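Local coordinates for uncharacterized protein (Helicobacter pylori, PDB 4O5J) that probably binds sialylated glycans through its extracellular adhesion domain, as the sialic acid-binding outer-membrane adhesin SabA of this bacterium, at residues Thr131-Cys136 and Met215-Ile219; Asp158-Ala162 and Asn195-Ala200. All blocks are in the same frame, centred on the assembly; numbering follows the deposited sequence.

Interaction 1. Residues Thr131-Cys136 and Met215-Ile219; sequences TIIENC and MWKNI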
# COMPACT_ATOMS: atom_id res chain seq x y z
N THR A 131 -25.96 -16.85 -21.40
CA THR A 131 -25.41 -16.52 -20.10
C THR A 131 -26.09 -15.26 -19.51
O THR A 131 -26.29 -15.15 -18.30
CB THR A 131 -23.90 -16.38 -20.29
OG1 THR A 131 -23.25 -17.37 -19.55
CG2 THR A 131 -23.34 -15.04 -20.02
N ILE A 132 -26.45 -14.30 -20.37
CA ILE A 132 -27.14 -13.11 -19.95
C ILE A 132 -28.55 -13.46 -19.41
O ILE A 132 -28.99 -12.96 -18.37
CB ILE A 132 -27.34 -12.11 -21.13
CG1 ILE A 132 -26.01 -11.52 -21.59
CG2 ILE A 132 -28.29 -10.94 -20.74
CD1 ILE A 132 -25.25 -10.80 -20.51
N ILE A 133 -29.28 -14.28 -20.14
CA ILE A 133 -30.58 -14.74 -19.71
C ILE A 133 -30.46 -15.50 -18.35
O ILE A 133 -31.21 -15.23 -17.41
CB ILE A 133 -31.21 -15.64 -20.78
CG1 ILE A 133 -31.73 -14.73 -21.90
CG2 ILE A 133 -32.37 -16.48 -20.21
CD1 ILE A 133 -32.14 -15.48 -23.13
N GLU A 134 -29.50 -16.43 -18.23
CA GLU A 134 -29.35 -17.27 -17.07
C GLU A 134 -28.92 -16.49 -15.86
O GLU A 134 -29.49 -16.67 -14.77
CB GLU A 134 -28.35 -18.36 -17.35
CG GLU A 134 -28.78 -19.30 -18.46
CD GLU A 134 -27.62 -20.14 -18.99
OE1 GLU A 134 -26.43 -19.72 -18.81
OE2 GLU A 134 -27.86 -21.23 -19.60
N ASN A 135 -27.96 -15.59 -16.00
CA ASN A 135 -27.28 -15.00 -14.84
C ASN A 135 -27.42 -13.52 -14.68
O ASN A 135 -26.75 -12.93 -13.82
CB ASN A 135 -25.80 -15.36 -14.87
CG ASN A 135 -25.59 -16.86 -14.82
OD1 ASN A 135 -26.46 -17.57 -14.33
ND2 ASN A 135 -24.45 -17.36 -15.28
N CYS A 136 -28.23 -12.87 -15.49
CA CYS A 136 -28.34 -11.40 -15.43
C CYS A 136 -29.76 -10.89 -15.29
O CYS A 136 -30.08 -9.85 -15.83
CB CYS A 136 -27.63 -10.75 -16.66
SG CYS A 136 -27.46 -8.91 -16.53
N MET A 215 -21.14 -11.14 -13.84
CA MET A 215 -21.90 -12.30 -13.41
C MET A 215 -20.95 -13.31 -12.74
O MET A 215 -20.29 -14.12 -13.44
CB MET A 215 -22.58 -12.94 -14.62
CG MET A 215 -23.56 -11.99 -15.30
SD MET A 215 -24.33 -12.68 -16.82
CE MET A 215 -22.93 -12.69 -17.97
N TRP A 216 -20.83 -13.27 -11.42
CA TRP A 216 -19.92 -14.18 -10.71
C TRP A 216 -20.23 -15.64 -10.93
O TRP A 216 -19.35 -16.48 -10.82
CB TRP A 216 -19.86 -13.88 -9.22
CG TRP A 216 -19.11 -12.64 -8.88
CD1 TRP A 216 -19.53 -11.34 -9.05
CD2 TRP A 216 -17.79 -12.56 -8.25
NE1 TRP A 216 -18.54 -10.45 -8.60
CE2 TRP A 216 -17.48 -11.16 -8.09
CE3 TRP A 216 -16.87 -13.52 -7.79
CZ2 TRP A 216 -16.30 -10.74 -7.50
CZ3 TRP A 216 -15.69 -13.10 -7.22
CH2 TRP A 216 -15.39 -11.74 -7.07
N LYS A 217 -21.50 -15.98 -11.25
CA LYS A 217 -21.85 -17.36 -11.52
C LYS A 217 -21.09 -17.90 -12.74
O LYS A 217 -20.90 -19.13 -12.86
CB LYS A 217 -23.36 -17.50 -11.71
CG LYS A 217 -23.83 -18.92 -11.84
CD LYS A 217 -23.53 -19.73 -10.51
CE LYS A 217 -23.99 -21.20 -10.65
NZ LYS A 217 -23.67 -21.99 -9.43
N ASN A 218 -20.66 -17.00 -13.67
CA ASN A 218 -19.85 -17.43 -14.82
C ASN A 218 -18.48 -17.98 -14.39
O ASN A 218 -17.83 -18.71 -15.16
CB ASN A 218 -19.66 -16.28 -15.85
CG ASN A 218 -20.82 -16.16 -16.79
OD1 ASN A 218 -21.92 -16.65 -16.53
ND2 ASN A 218 -20.59 -15.49 -17.95
N ILE A 219 -18.03 -17.67 -13.17
CA ILE A 219 -16.72 -18.09 -12.75
C ILE A 219 -16.75 -19.51 -12.17
O ILE A 219 -17.42 -19.75 -11.16
CB ILE A 219 -16.16 -17.16 -11.70
CG1 ILE A 219 -15.94 -15.76 -12.29
CG2 ILE A 219 -14.85 -17.73 -11.16
CD1 ILE A 219 -15.78 -14.63 -11.26

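Interaction 2. Residues Asp158-Ala162 and Asn195-Ala200; sequences DLQAA and NALNLA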
# COMPACT_ATOMS: atom_id res chain seq x y z
N ASP A 158 -0.90 -4.67 -21.66
CA ASP A 158 0.23 -3.77 -21.37
C ASP A 158 0.70 -3.95 -19.92
O ASP A 158 1.90 -3.99 -19.62
CB ASP A 158 -0.14 -2.31 -21.63
CG ASP A 158 -0.34 -2.01 -23.11
OD1 ASP A 158 -0.93 -0.95 -23.46
OD2 ASP A 158 0.08 -2.86 -23.94
N LEU A 159 -0.26 -4.04 -19.00
CA LEU A 159 0.08 -4.20 -17.58
C LEU A 159 0.78 -5.54 -17.37
O LEU A 159 1.80 -5.62 -16.66
CB LEU A 159 -1.18 -4.10 -16.70
CG LEU A 159 -0.96 -4.18 -15.21
CD1 LEU A 159 0.05 -3.13 -14.74
CD2 LEU A 159 -2.33 -4.03 -14.51
N GLN A 160 0.25 -6.61 -17.96
CA GLN A 160 0.93 -7.90 -17.89
C GLN A 160 2.39 -7.82 -18.40
O GLN A 160 3.32 -8.35 -17.77
CB GLN A 160 0.13 -8.94 -18.67
CG GLN A 160 0.82 -10.30 -18.84
CD GLN A 160 0.96 -11.00 -17.53
OE1 GLN A 160 2.05 -11.05 -16.94
NE2 GLN A 160 -0.12 -11.47 -17.05
N ALA A 161 2.60 -7.18 -19.56
CA ALA A 161 3.98 -7.05 -20.08
C ALA A 161 4.87 -6.22 -19.13
O ALA A 161 6.07 -6.50 -18.99
CB ALA A 161 3.99 -6.44 -21.50
N ALA A 162 4.29 -5.18 -18.51
CA ALA A 162 5.07 -4.34 -17.59
C ALA A 162 5.59 -5.18 -16.42
O ALA A 162 6.70 -5.00 -15.94
CB ALA A 162 4.22 -3.19 -17.07
N ASN A 195 4.97 3.42 -14.41
CA ASN A 195 4.30 3.02 -15.67
C ASN A 195 3.27 1.92 -15.35
O ASN A 195 2.14 1.97 -15.80
CB ASN A 195 5.36 2.49 -16.64
CG ASN A 195 4.75 1.93 -17.88
OD1 ASN A 195 3.99 2.62 -18.52
ND2 ASN A 195 5.01 0.67 -18.20
N ALA A 196 3.66 0.95 -14.54
CA ALA A 196 2.73 -0.15 -14.19
C ALA A 196 1.53 0.41 -13.39
O ALA A 196 0.37 0.09 -13.72
CB ALA A 196 3.48 -1.21 -13.42
N LEU A 197 1.79 1.25 -12.38
CA LEU A 197 0.70 1.82 -11.59
C LEU A 197 -0.25 2.62 -12.48
O LEU A 197 -1.47 2.58 -12.32
CB LEU A 197 1.20 2.67 -10.44
CG LEU A 197 1.91 1.80 -9.39
CD1 LEU A 197 2.55 2.69 -8.36
CD2 LEU A 197 0.92 0.83 -8.74
N ASN A 198 0.32 3.36 -13.45
CA ASN A 198 -0.50 4.15 -14.35
C ASN A 198 -1.41 3.25 -15.24
O ASN A 198 -2.57 3.57 -15.46
CB ASN A 198 0.42 5.02 -15.23
CG ASN A 198 -0.38 5.78 -16.26
OD1 ASN A 198 -0.41 5.43 -17.39
ND2 ASN A 198 -1.07 6.78 -15.83
N LEU A 199 -0.87 2.15 -15.75
CA LEU A 199 -1.67 1.26 -16.56
C LEU A 199 -2.78 0.64 -15.67
O LEU A 199 -3.94 0.55 -16.09
CB LEU A 199 -0.78 0.18 -17.19
CG LEU A 199 0.14 0.67 -18.30
CD1 LEU A 199 1.20 -0.40 -18.62
CD2 LEU A 199 -0.64 1.04 -19.54
N ALA A 200 -2.41 0.22 -14.47
CA ALA A 200 -3.37 -0.36 -13.50
C ALA A 200 -4.48 0.66 -13.23
O ALA A 200 -5.67 0.31 -13.31
CB ALA A 200 -2.67 -0.72 -12.18

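Interaction 1. Residues Thr131-Cys136 and Met215-Ile219
Met-215 lays its thioether along the last turn of helix 130-135, with its sulfur against the CB of Asn-135 (SD to CB 3.6 Å). The CB of Cys-136 touches the same sulfur from the next residue along, SD to CB 3.8 Å, and the backbone O of Thr-131 also lies close to it. The chain runs straight out as far as the sulfur and then bends, chi3 -70°, which carries the methyl CE to the CD1 of Ile-132, 3.9 Å away, the two side chains crossing at about a right angle. Beside these apolar contacts lies a polar one. Asn-135 ND2 donates to Asn-218 OD1 at 2.9 Å; the acceptor lies in the amide plane of Asn-135 and the donor nearly on the line of the Asn-218 carbonyl, although the two amides are turned 68° against each other and the bond is somewhat bent at the hydrogen (N-H...O 145°). The hydroxyl of Thr-131, one turn earlier on the helix, adds a weak bond to the same oxygen, OG1 to OD1 3.4 Å. The contact thus joins the C-terminal end of a short helix to a 3-10 turn, residues 216-218, that directly follows strand 214-215 within the SabA adhesion domain. Lys-217 in that turn brings its CB and CG across the amide of Asn-135, CB to ND2 3.7 Å, while the rest of its chain leads away and is exposed. The other end of the Asn-218 amide is also engaged, since ND2 donates to the backbone O of Phe-106, so the rotation of the group is fixed from both ends. The disulfide from Cys-136 to Cys-142 ties down the chain just beyond the helix, and Asn-135 O accepts a hydrogen bond from the hydroxyl of Thr-234.

Interaction 2. Residues Asp158-Ala162 and Asn195-Ala200
Leu-159 turns its CG away from its own amide nitrogen (chi1 -178°), which sends the isobutyl group over to the neighbouring helix, where the two methyls straddle successive turns: CD1 meets the backbone O of Ala-196 at 3.4 Å, and CD2 lies on the CA of Ala-200 at 3.9 Å. Leu-199 takes the other course, its CG beside the backbone N (chi1 -71°), and extends back across the gap so that CD1 rests 3.8 Å from both the CB and the backbone O of Asp-158. The two leucines therefore pass each other, each ending on the opposite backbone, and the CD1 of Leu-159 also grazes the CB of Leu-199. One turn further along helix 146-163, Ala-162 faces Ala-196 with their CB atoms 4.2 Å apart. Helices 146-163 and 193-209 run nearly antiparallel here, 157° between the directions of the short segments, with axes 9.3 Å apart; Ala-196 and Ala-200 let the Leu-159 methyls come down onto the backbone. Helix 82-101 supports the buried side, with Ile-91, Val-94 and Leu-95 against Leu-159, while helix 241-268 reaches Ala-200 through Ile-250. Asp-158 OD2 forms a salt bridge with Lys-154 NZ on its own helix, and Asn-195 ND2 is hydrogen-bonded to Ser-191 OG, its approach to Ala-162 being only van der Waals. Leucine methyls touch alanine CB atoms, the CB of Asp-158 and backbone atoms, carbonyl oxygens included; with no polar bond between the segments, the pairing rests on shape and on removing apolar surface from water.

In the fold
Both contacts belong to the SabA adhesion domain, with centres 29 Å apart and nearest atoms about 16 Å apart, so they do not touch. Along the chain, residues 131-136 come first, then 158-162 and 195-200, and last 215-219; interaction 1 thus brackets interaction 2. Helix 193-209 carries one partner of interaction 2 and runs, after a few residues, into strand 214-215, whose last residue, Met-215, is in interaction 1. The centre of interaction 1 is about 33 Å, among loops and short strands, and that of interaction 2 about 17 Å, from the centre of the chain. Interaction 2 also packs against helices 82-101 and 241-268, which flank this region in sequence.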